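Local coordinates for DUF3863 domain-containing protein (PDB 3LM3), which is of unknown function but is probably a glycoside hydrolase or carbohydrate deacetylase, at residues G217-A225 with E261-H269; G243-K251 with A283-F294. All coordinates share one frame; numbering follows the deposited sequence. Where two conformers were deposited one is given.

Overall arrangement
Both contacts lie in the DUF3863 region, whose parallel strands ringed by helices are consistent with the barrel-like folds of the glycoside hydrolase/deacetylase clan. Contact 1 sets the loop and short helix of 217-225 against helix 255-277; contact 2 sets the loop and helix start of 243-251 against strand 280-287 and helix 290-294. Their segments alternate along the chain, and their centres are about 14 Å apart. Direct links join them: Thr219 OG1 lies 2.8 Å from Ala283 N, and Thr219 O lies 3.0 Å from Val244 N, both probable hydrogen bonds. A bound di(hydroxyethyl)ether molecule sits about 11 Å from the Cys224 side chain of contact 1.

Contact 1 of 2, residues G217-A225 with E261-H269; sequences GWTMDFICA and EVMHTEAIH
Asp221, the N-cap of the short helix 222-225, meets Glu261 of helix 255-277 carboxylate to carboxylate. The contact lies between the helix-ringed parallel strands, consistent with a barrel-like fold of the glycoside hydrolase/deacetylase clan, and the antiparallel sheet holding strands 341-346 and 357-363: Phe222 meets Trp361, and Ile268 touches Phe343 and Glu345. Asp221 OD2 and Glu261 OE2 are 2.6 Å apart and the two carboxylate planes differ by only 8°, a separation at which one acid group probably carries a proton. Each group also has an outside hydroxyl partner: Ser353 for Asp221 OD2 and Ser348 for Glu261 OE1. A chi1 of -179° swings the Asp221 carboxylate toward the helix, OD2 foremost, while OD1 accepts a weak capping bond from Ile223 N.

Van der Waals contacts continue along the helix. Thr265 CG2 lies 3.5 Å from Met220 O, and the Thr219 methyl, CG2, approaches His269 NE2 to 3.3 Å, while His269 ND1 is hydrogen-bonded to Tyr190. The apolar pair is Ile268 CG2 and Phe222 CE2, meeting obliquely at 3.8 Å.

One water completes the polar contacts. It sits in the plane of the His269 ring, 2.9 Å from NE2, and donates to Met220 O at 2.6 Å.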
loop_
_atom_site.group_PDB
_atom_site.type_symbol
_atom_site.label_atom_id
_atom_site.label_comp_id
_atom_site.label_asym_id
_atom_site.label_seq_id
_atom_site.Cartn_x
_atom_site.Cartn_y
_atom_site.Cartn_z
ATOM N N GLY A 217 -0.169 0.531 0.208
ATOM C CA GLY A 217 -1.612 0.717 0.090
ATOM C C GLY A 217 -2.476 -0.522 0.316
ATOM O O GLY A 217 -3.580 -0.410 0.850
ATOM N N TRP A 218 -2.011 -1.687 -0.171
ATOM C CA TRP A 218 -2.716 -2.957 -0.057
ATOM C C TRP A 218 -1.765 -4.068 0.362
ATOM O O TRP A 218 -0.851 -4.439 -0.379
ATOM C CB TRP A 218 -3.347 -3.399 -1.387
ATOM C CG TRP A 218 -4.350 -2.526 -2.053
ATOM C CD1 TRP A 218 -5.704 -2.696 -2.041
ATOM C CD2 TRP A 218 -4.094 -1.393 -2.877
ATOM N NE1 TRP A 218 -6.303 -1.735 -2.804
ATOM C CE2 TRP A 218 -5.336 -0.934 -3.351
ATOM C CE3 TRP A 218 -2.934 -0.733 -3.276
ATOM C CZ2 TRP A 218 -5.453 0.182 -4.174
ATOM C CZ3 TRP A 218 -3.052 0.376 -4.111
ATOM C CH2 TRP A 218 -4.312 0.822 -4.538
ATOM N N THR A 219 -1.991 -4.672 1.504
ATOM C CA THR A 219 -1.138 -5.770 1.949
ATOM C C THR A 219 -1.273 -6.952 0.989
ATOM O O THR A 219 -2.377 -7.448 0.759
ATOM C CB THR A 219 -1.497 -6.187 3.366
ATOM O OG1 THR A 219 -1.351 -5.050 4.236
ATOM C CG2 THR A 219 -0.617 -7.361 3.844
HETATM N N MSE A 220 -0.130 -7.404 0.484
HETATM C CA MSE A 220 -0.059 -8.529 -0.443
HETATM C C MSE A 220 0.157 -9.867 0.242
HETATM O O MSE A 220 0.840 -9.963 1.263
HETATM C CB MSE A 220 1.084 -8.337 -1.422
HETATM C CG MSE A 220 0.902 -7.202 -2.378
HETATM SE SE MSE A 220 -0.588 -7.455 -3.564
HETATM C CE MSE A 220 -1.892 -6.493 -2.623
ATOM N N ASP A 221 -0.375 -10.913 -0.389
ATOM C CA ASP A 221 0.104 -12.265 -0.113
ATOM C C ASP A 221 1.421 -12.354 -0.867
ATOM O O ASP A 221 1.450 -12.306 -2.093
ATOM C CB ASP A 221 -0.918 -13.270 -0.610
ATOM C CG ASP A 221 -0.503 -14.720 -0.323
ATOM O OD1 ASP A 221 0.719 -14.999 -0.381
ATOM O OD2 ASP A 221 -1.394 -15.574 -0.015
ATOM N N PHE A 222 2.519 -12.486 -0.124
ATOM C CA PHE A 222 3.844 -12.438 -0.740
ATOM C C PHE A 222 4.047 -13.509 -1.805
ATOM O O PHE A 222 4.737 -13.285 -2.806
ATOM C CB PHE A 222 4.948 -12.575 0.313
ATOM C CG PHE A 222 5.111 -11.385 1.217
ATOM C CD1 PHE A 222 5.425 -10.146 0.698
ATOM C CD2 PHE A 222 5.124 -11.536 2.596
ATOM C CE1 PHE A 222 5.646 -9.072 1.525
ATOM C CE2 PHE A 222 5.349 -10.449 3.434
ATOM C CZ PHE A 222 5.646 -9.235 2.896
ATOM N N ILE A 223 3.453 -14.679 -1.621
ATOM C CA ILE A 223 3.580 -15.741 -2.627
ATOM C C ILE A 223 2.891 -15.329 -3.932
ATOM O O ILE A 223 3.453 -15.499 -5.023
ATOM C CB ILE A 223 3.060 -17.081 -2.071
ATOM C CG1 ILE A 223 4.069 -17.574 -0.997
ATOM C CG2 ILE A 223 2.924 -18.116 -3.182
ATOM C CD1 ILE A 223 3.585 -18.713 -0.141
ATOM N N CYS A 224 1.699 -14.757 -3.851
ATOM C CA CYS A 224 0.997 -14.313 -5.045
ATOM C C CYS A 224 1.738 -13.183 -5.753
ATOM O O CYS A 224 1.768 -13.107 -6.988
ATOM C CB CYS A 224 -0.406 -13.840 -4.699
ATOM S SG CYS A 224 -1.427 -15.061 -3.810
ATOM N N ALA A 225 2.331 -12.294 -4.957
ATOM C CA ALA A 225 2.914 -11.050 -5.465
ATOM C C ALA A 225 4.239 -11.233 -6.158
ATOM O O ALA A 225 4.755 -10.276 -6.728
ATOM C CB ALA A 225 3.032 -10.037 -4.309
ATOM N N GLU A 261 -8.550 -16.173 2.345
ATOM C CA GLU A 261 -7.289 -15.637 1.820
ATOM C C GLU A 261 -6.931 -14.301 2.490
ATOM O O GLU A 261 -5.772 -14.041 2.788
ATOM C CB GLU A 261 -7.366 -15.511 0.313
ATOM C CG GLU A 261 -6.170 -14.845 -0.337
ATOM C CD GLU A 261 -4.832 -15.497 -0.109
ATOM O OE1 GLU A 261 -4.759 -16.694 0.249
ATOM O OE2 GLU A 261 -3.828 -14.764 -0.344
ATOM N N VAL A 262 -7.940 -13.464 2.747
ATOM C CA VAL A 262 -7.711 -12.190 3.454
ATOM C C VAL A 262 -7.201 -12.445 4.876
ATOM O O VAL A 262 -6.222 -11.821 5.293
ATOM C CB VAL A 262 -8.979 -11.328 3.455
ATOM C CG1 VAL A 262 -8.767 -10.058 4.252
ATOM C CG2 VAL A 262 -9.345 -10.962 2.007
HETATM N N MSE A 263 -7.812 -13.394 5.584
HETATM C CA MSE A 263 -7.329 -13.735 6.935
HETATM C C MSE A 263 -5.915 -14.272 6.898
HETATM O O MSE A 263 -5.084 -13.907 7.743
HETATM C CB MSE A 263 -8.256 -14.737 7.619
HETATM C CG MSE A 263 -9.680 -14.195 7.872
HETATM SE SE MSE A 263 -9.825 -12.696 9.103
HETATM C CE MSE A 263 -9.887 -11.273 7.776
ATOM N N HIS A 264 -5.621 -15.151 5.935
ATOM C CA HIS A 264 -4.286 -15.710 5.788
ATOM C C HIS A 264 -3.247 -14.603 5.585
ATOM O O HIS A 264 -2.169 -14.601 6.188
ATOM C CB HIS A 264 -4.246 -16.663 4.590
ATOM C CG HIS A 264 -2.868 -17.107 4.223
ATOM N ND1 HIS A 264 -2.249 -18.159 4.856
ATOM C CD2 HIS A 264 -1.976 -16.619 3.322
ATOM C CE1 HIS A 264 -1.042 -18.318 4.342
ATOM N NE2 HIS A 264 -0.841 -17.379 3.431
ATOM N N THR A 265 -3.577 -13.662 4.698
ATOM C CA THR A 265 -2.661 -12.575 4.404
ATOM C C THR A 265 -2.460 -11.703 5.624
ATOM O O THR A 265 -1.309 -11.321 5.940
ATOM C CB THR A 265 -3.132 -11.777 3.197
ATOM O OG1 THR A 265 -3.240 -12.649 2.048
ATOM C CG2 THR A 265 -2.174 -10.650 2.876
ATOM N N GLU A 266 -3.539 -11.416 6.350
ATOM C CA GLU A 266 -3.368 -10.662 7.597
ATOM C C GLU A 266 -2.511 -11.390 8.605
ATOM O O GLU A 266 -1.736 -10.772 9.338
ATOM C CB GLU A 266 -4.698 -10.271 8.222
ATOM C CG GLU A 266 -5.471 -9.328 7.369
ATOM C CD GLU A 266 -6.647 -8.739 8.085
ATOM O OE1 GLU A 266 -7.347 -9.480 8.848
ATOM O OE2 GLU A 266 -6.909 -7.542 7.906
ATOM N N ALA A 267 -2.624 -12.724 8.654
ATOM C CA ALA A 267 -1.870 -13.508 9.632
ATOM C C ALA A 267 -0.348 -13.444 9.401
ATOM O O ALA A 267 0.419 -13.600 10.345
ATOM C CB ALA A 267 -2.348 -14.955 9.657
ATOM N N ILE A 268 0.086 -13.173 8.172
ATOM C CA ILE A 268 1.501 -12.932 7.913
ATOM C C ILE A 268 2.034 -11.841 8.845
ATOM O O ILE A 268 3.170 -11.894 9.354
ATOM C CB ILE A 268 1.735 -12.491 6.451
ATOM C CG1 ILE A 268 1.254 -13.562 5.477
ATOM C CG2 ILE A 268 3.215 -12.095 6.169
ATOM C CD1 ILE A 268 1.261 -13.074 3.981
ATOM N N HIS A 269 1.187 -10.842 9.077
ATOM C CA HIS A 269 1.507 -9.661 9.864
ATOM C C HIS A 269 1.131 -9.765 11.323
ATOM O O HIS A 269 1.864 -9.302 12.196
ATOM C CB HIS A 269 0.816 -8.470 9.204
ATOM C CG HIS A 269 1.313 -8.265 7.825
ATOM N ND1 HIS A 269 2.481 -7.575 7.579
ATOM C CD2 HIS A 269 0.955 -8.836 6.655
ATOM C CE1 HIS A 269 2.781 -7.677 6.302
ATOM N NE2 HIS A 269 1.870 -8.440 5.715
HETATM O O HOH W 1 2.466 -8.761 2.918
#

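Contact 2 of 2, residues G243-K251 with A283-F294; sequences GVGPIETYK and ANIWEAQMVHEF
Pro246 sits over one face of the Trp286 indole, its CG 3.6 Å from the centroid of the five-membered ring and 13° off the normal, a CH-pi contact. In the conformers given for Ile247 and Met290, the same CG also touches Met290 CE at 3.8 Å, beside the indole, and Ile247 CD1 meets Phe294 CE2 at 3.4 Å and packs on the Met290 selenium. Lys251 completes this row: its CG stands 3.7 Å from the Phe294 ring centroid, and bends at chi2 and chi3 carry CD and CE on across the ring, while NZ goes on to His233. Glu293 CG covers the opposite face of Phe294.

These side chains join the start of helix 247-253 to the C-terminal end of strand 280-287, which pairs in parallel with strand 21-29, and to the short helix 290-294. With helix 255-277 between them in the chain, helix 247-253 and strand 280-287 belong to alternating strands and helices consistent with a barrel-like fold of the glycoside hydrolase/deacetylase clan. The axes of 247-251 and 290-294 are 13.4 Å apart, and Ile247, Lys251, Met290 and Phe294 lie between them. A type I turn from Glu287 to Met290 leads from strand to helix.

At the other end Asn284 ND2 donates to Val244 O at 2.9 Å, from above the carbonyl plane. Val244 CG2 packs against Ala283 O and the amide carbon of Asn284. In the second shell, Thr249 OG1 donates to Gly245 O over 2.7 Å, tying loop to helix. The indole of Trp286 also meets Trp306 of helix 296-313, their planes about 15° apart.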
loop_
_atom_site.group_PDB
_atom_site.type_symbol
_atom_site.label_atom_id
_atom_site.label_comp_id
_atom_site.label_asym_id
_atom_site.label_seq_id
_atom_site.Cartn_x
_atom_site.Cartn_y
_atom_site.Cartn_z
ATOM N N GLY A 243 -4.127 -10.327 -2.023
ATOM C CA GLY A 243 -3.782 -10.256 -0.632
ATOM C C GLY A 243 -5.004 -9.931 0.179
ATOM O O GLY A 243 -5.923 -10.762 0.259
ATOM N N VAL A 244 -5.065 -8.726 0.744
ATOM C CA VAL A 244 -6.246 -8.282 1.474
ATOM C C VAL A 244 -7.235 -7.476 0.652
ATOM O O VAL A 244 -8.349 -7.235 1.108
ATOM C CB VAL A 244 -5.887 -7.496 2.756
ATOM C CG1 VAL A 244 -5.007 -8.334 3.708
ATOM C CG2 VAL A 244 -5.226 -6.160 2.392
ATOM N N GLY A 245 -6.860 -7.100 -0.557
ATOM C CA GLY A 245 -7.750 -6.287 -1.367
ATOM C C GLY A 245 -8.994 -7.097 -1.732
ATOM O O GLY A 245 -8.905 -8.290 -2.071
ATOM N N PRO A 246 -10.184 -6.487 -1.699
ATOM C CA PRO A 246 -11.399 -7.226 -1.942
ATOM C C PRO A 246 -11.627 -7.735 -3.374
ATOM O O PRO A 246 -12.288 -8.748 -3.551
ATOM C CB PRO A 246 -12.498 -6.207 -1.559
ATOM C CG PRO A 246 -11.840 -4.886 -1.729
ATOM C CD PRO A 246 -10.448 -5.100 -1.254
ATOM N N ILE A 247 -11.088 -7.053 -4.380
ATOM C CA ILE A 247 -11.338 -7.425 -5.786
ATOM C C ILE A 247 -10.906 -8.865 -6.064
ATOM O O ILE A 247 -11.652 -9.663 -6.658
ATOM C CB ILE A 247 -10.645 -6.446 -6.752
ATOM C CG1 ILE A 247 -11.380 -5.094 -6.728
ATOM C CG2 ILE A 247 -10.563 -7.022 -8.187
ATOM C CD1 ILE A 247 -12.848 -5.135 -7.201
ATOM N N GLU A 248 -9.696 -9.203 -5.623
ATOM C CA GLU A 248 -9.092 -10.499 -5.934
ATOM C C GLU A 248 -9.462 -11.598 -4.949
ATOM O O GLU A 248 -9.020 -12.751 -5.097
ATOM C CB GLU A 248 -7.569 -10.364 -6.010
ATOM C CG GLU A 248 -7.082 -9.385 -7.038
ATOM C CD GLU A 248 -7.116 -7.930 -6.640
ATOM O OE1 GLU A 248 -7.336 -7.616 -5.460
ATOM O OE2 GLU A 248 -6.918 -7.090 -7.569
ATOM N N THR A 249 -10.270 -11.254 -3.942
ATOM C CA THR A 249 -10.610 -12.185 -2.869
ATOM C C THR A 249 -12.128 -12.263 -2.691
ATOM O O THR A 249 -12.785 -13.076 -3.334
ATOM C CB THR A 249 -9.877 -11.828 -1.544
ATOM O OG1 THR A 249 -10.223 -10.490 -1.123
ATOM C CG2 THR A 249 -8.370 -11.955 -1.727
ATOM N N TYR A 250 -12.707 -11.410 -1.847
ATOM C CA TYR A 250 -14.146 -11.414 -1.644
ATOM C C TYR A 250 -14.960 -11.420 -2.951
ATOM O O TYR A 250 -15.904 -12.213 -3.096
ATOM C CB TYR A 250 -14.573 -10.208 -0.795
ATOM C CG TYR A 250 -14.095 -10.302 0.631
ATOM C CD1 TYR A 250 -14.649 -11.216 1.509
ATOM C CD2 TYR A 250 -13.108 -9.456 1.120
ATOM C CE1 TYR A 250 -14.188 -11.315 2.810
ATOM C CE2 TYR A 250 -12.646 -9.555 2.455
ATOM C CZ TYR A 250 -13.186 -10.471 3.286
ATOM O OH TYR A 250 -12.679 -10.563 4.564
ATOM N N LYS A 251 -14.597 -10.562 -3.895
ATOM C CA LYS A 251 -15.318 -10.469 -5.174
ATOM C C LYS A 251 -14.915 -11.632 -6.085
ATOM O O LYS A 251 -15.755 -12.424 -6.471
ATOM C CB LYS A 251 -15.077 -9.109 -5.803
ATOM C CG LYS A 251 -16.001 -8.745 -6.954
ATOM C CD LYS A 251 -15.640 -9.396 -8.255
ATOM C CE LYS A 251 -14.330 -8.950 -8.879
ATOM N NZ LYS A 251 -14.213 -9.494 -10.301
ATOM N N ALA A 283 -2.586 -2.812 5.404
ATOM C CA ALA A 283 -3.111 -1.674 4.648
ATOM C C ALA A 283 -4.152 -2.123 3.657
ATOM O O ALA A 283 -4.024 -3.204 3.055
ATOM C CB ALA A 283 -1.984 -0.979 3.888
ATOM N N ASN A 284 -5.200 -1.335 3.448
ATOM C CA ASN A 284 -6.190 -1.711 2.434
ATOM C C ASN A 284 -6.873 -0.468 1.905
ATOM O O ASN A 284 -6.971 0.549 2.585
ATOM C CB ASN A 284 -7.206 -2.682 3.024
ATOM C CG ASN A 284 -7.763 -3.684 2.015
ATOM O OD1 ASN A 284 -7.522 -3.603 0.811
ATOM N ND2 ASN A 284 -8.516 -4.673 2.547
ATOM N N ILE A 285 -7.297 -0.554 0.649
ATOM C CA ILE A 285 -7.995 0.532 -0.059
ATOM C C ILE A 285 -9.209 -0.087 -0.732
ATOM O O ILE A 285 -9.067 -1.039 -1.504
ATOM C CB ILE A 285 -7.115 1.253 -1.074
ATOM C CG1 ILE A 285 -5.925 1.921 -0.369
ATOM C CG2 ILE A 285 -7.952 2.295 -1.869
ATOM C CD1 ILE A 285 -4.824 2.448 -1.311
ATOM N N TRP A 286 -10.387 0.405 -0.408
ATOM C CA TRP A 286 -11.658 -0.001 -1.015
ATOM C C TRP A 286 -12.255 1.195 -1.726
ATOM O O TRP A 286 -12.525 2.237 -1.112
ATOM C CB TRP A 286 -12.665 -0.467 0.030
ATOM C CG TRP A 286 -12.367 -1.767 0.723
ATOM C CD1 TRP A 286 -11.150 -2.184 1.220
ATOM C CD2 TRP A 286 -13.274 -2.846 0.977
ATOM N NE1 TRP A 286 -11.278 -3.427 1.780
ATOM C CE2 TRP A 286 -12.563 -3.863 1.631
ATOM C CE3 TRP A 286 -14.617 -3.083 0.660
ATOM C CZ2 TRP A 286 -13.158 -5.051 2.029
ATOM C CZ3 TRP A 286 -15.194 -4.253 1.079
ATOM C CH2 TRP A 286 -14.479 -5.222 1.736
ATOM N N GLU A 287 -12.517 1.076 -3.011
ATOM C CA GLU A 287 -13.144 2.162 -3.732
ATOM C C GLU A 287 -14.645 2.156 -3.483
ATOM O O GLU A 287 -15.289 1.106 -3.564
ATOM C CB GLU A 287 -12.869 2.021 -5.211
ATOM C CG GLU A 287 -11.396 2.087 -5.613
ATOM C CD GLU A 287 -10.587 0.817 -5.364
ATOM O OE1 GLU A 287 -11.142 -0.278 -5.079
ATOM O OE2 GLU A 287 -9.358 0.885 -5.540
ATOM N N ALA A 288 -15.179 3.327 -3.147
ATOM C CA ALA A 288 -16.615 3.465 -2.865
ATOM C C ALA A 288 -17.468 2.941 -4.021
ATOM O O ALA A 288 -18.544 2.382 -3.795
ATOM C CB ALA A 288 -16.954 4.894 -2.574
ATOM N N GLN A 289 -17.006 3.138 -5.246
ATOM C CA GLN A 289 -17.775 2.722 -6.419
ATOM C C GLN A 289 -18.007 1.216 -6.487
ATOM O O GLN A 289 -18.840 0.756 -7.293
ATOM C CB GLN A 289 -17.144 3.236 -7.711
ATOM C CG GLN A 289 -15.712 2.810 -8.031
ATOM C CD GLN A 289 -15.562 1.366 -8.461
ATOM O OE1 GLN A 289 -15.144 0.529 -7.690
ATOM N NE2 GLN A 289 -15.921 1.064 -9.718
HETATM N N MSE A 290 -17.319 0.433 -5.658
HETATM C CA MSE A 290 -17.516 -1.025 -5.678
HETATM C C MSE A 290 -18.934 -1.401 -5.314
HETATM O O MSE A 290 -19.469 -2.436 -5.797
HETATM C CB MSE A 290 -16.544 -1.761 -4.748
HETATM C CG MSE A 290 -15.153 -1.854 -5.281
HETATM SE SE MSE A 290 -13.927 -2.924 -4.270
HETATM C CE MSE A 290 -14.390 -2.199 -2.530
ATOM N N VAL A 291 -19.579 -0.600 -4.477
ATOM C CA VAL A 291 -20.987 -0.858 -4.091
ATOM C C VAL A 291 -21.861 -0.869 -5.350
ATOM O O VAL A 291 -22.721 -1.741 -5.517
ATOM C CB VAL A 291 -21.485 0.187 -3.059
ATOM C CG1 VAL A 291 -23.001 0.256 -2.990
ATOM C CG2 VAL A 291 -20.829 -0.059 -1.698
ATOM N N HIS A 292 -21.633 0.082 -6.245
ATOM C CA HIS A 292 -22.385 0.136 -7.511
ATOM C C HIS A 292 -21.940 -0.960 -8.484
ATOM O O HIS A 292 -22.780 -1.605 -9.158
ATOM C CB HIS A 292 -22.202 1.488 -8.189
ATOM C CG HIS A 292 -23.144 1.724 -9.319
ATOM N ND1 HIS A 292 -24.431 2.154 -9.108
ATOM C CD2 HIS A 292 -22.997 1.611 -10.663
ATOM C CE1 HIS A 292 -25.044 2.287 -10.271
ATOM N NE2 HIS A 292 -24.192 1.969 -11.227
ATOM N N GLU A 293 -20.637 -1.190 -8.594
ATOM C CA GLU A 293 -20.133 -2.141 -9.594
ATOM C C GLU A 293 -20.551 -3.582 -9.284
ATOM O O GLU A 293 -20.879 -4.361 -10.196
ATOM C CB GLU A 293 -18.619 -2.050 -9.722
ATOM C CG GLU A 293 -18.103 -2.811 -10.932
ATOM C CD GLU A 293 -16.682 -2.500 -11.330
ATOM O OE1 GLU A 293 -15.975 -1.716 -10.660
ATOM O OE2 GLU A 293 -16.245 -3.113 -12.357
ATOM N N PHE A 294 -20.550 -3.937 -8.007
ATOM C CA PHE A 294 -20.712 -5.334 -7.574
ATOM C C PHE A 294 -21.921 -5.626 -6.719
ATOM O O PHE A 294 -22.259 -6.787 -6.521
ATOM C CB PHE A 294 -19.452 -5.782 -6.838
ATOM C CG PHE A 294 -18.209 -5.652 -7.662
ATOM C CD1 PHE A 294 -18.059 -6.377 -8.848
ATOM C CD2 PHE A 294 -17.213 -4.766 -7.333
ATOM C CE1 PHE A 294 -16.909 -6.242 -9.626
ATOM C CE2 PHE A 294 -16.063 -4.644 -8.122
ATOM C CZ PHE A 294 -15.938 -5.373 -9.281
#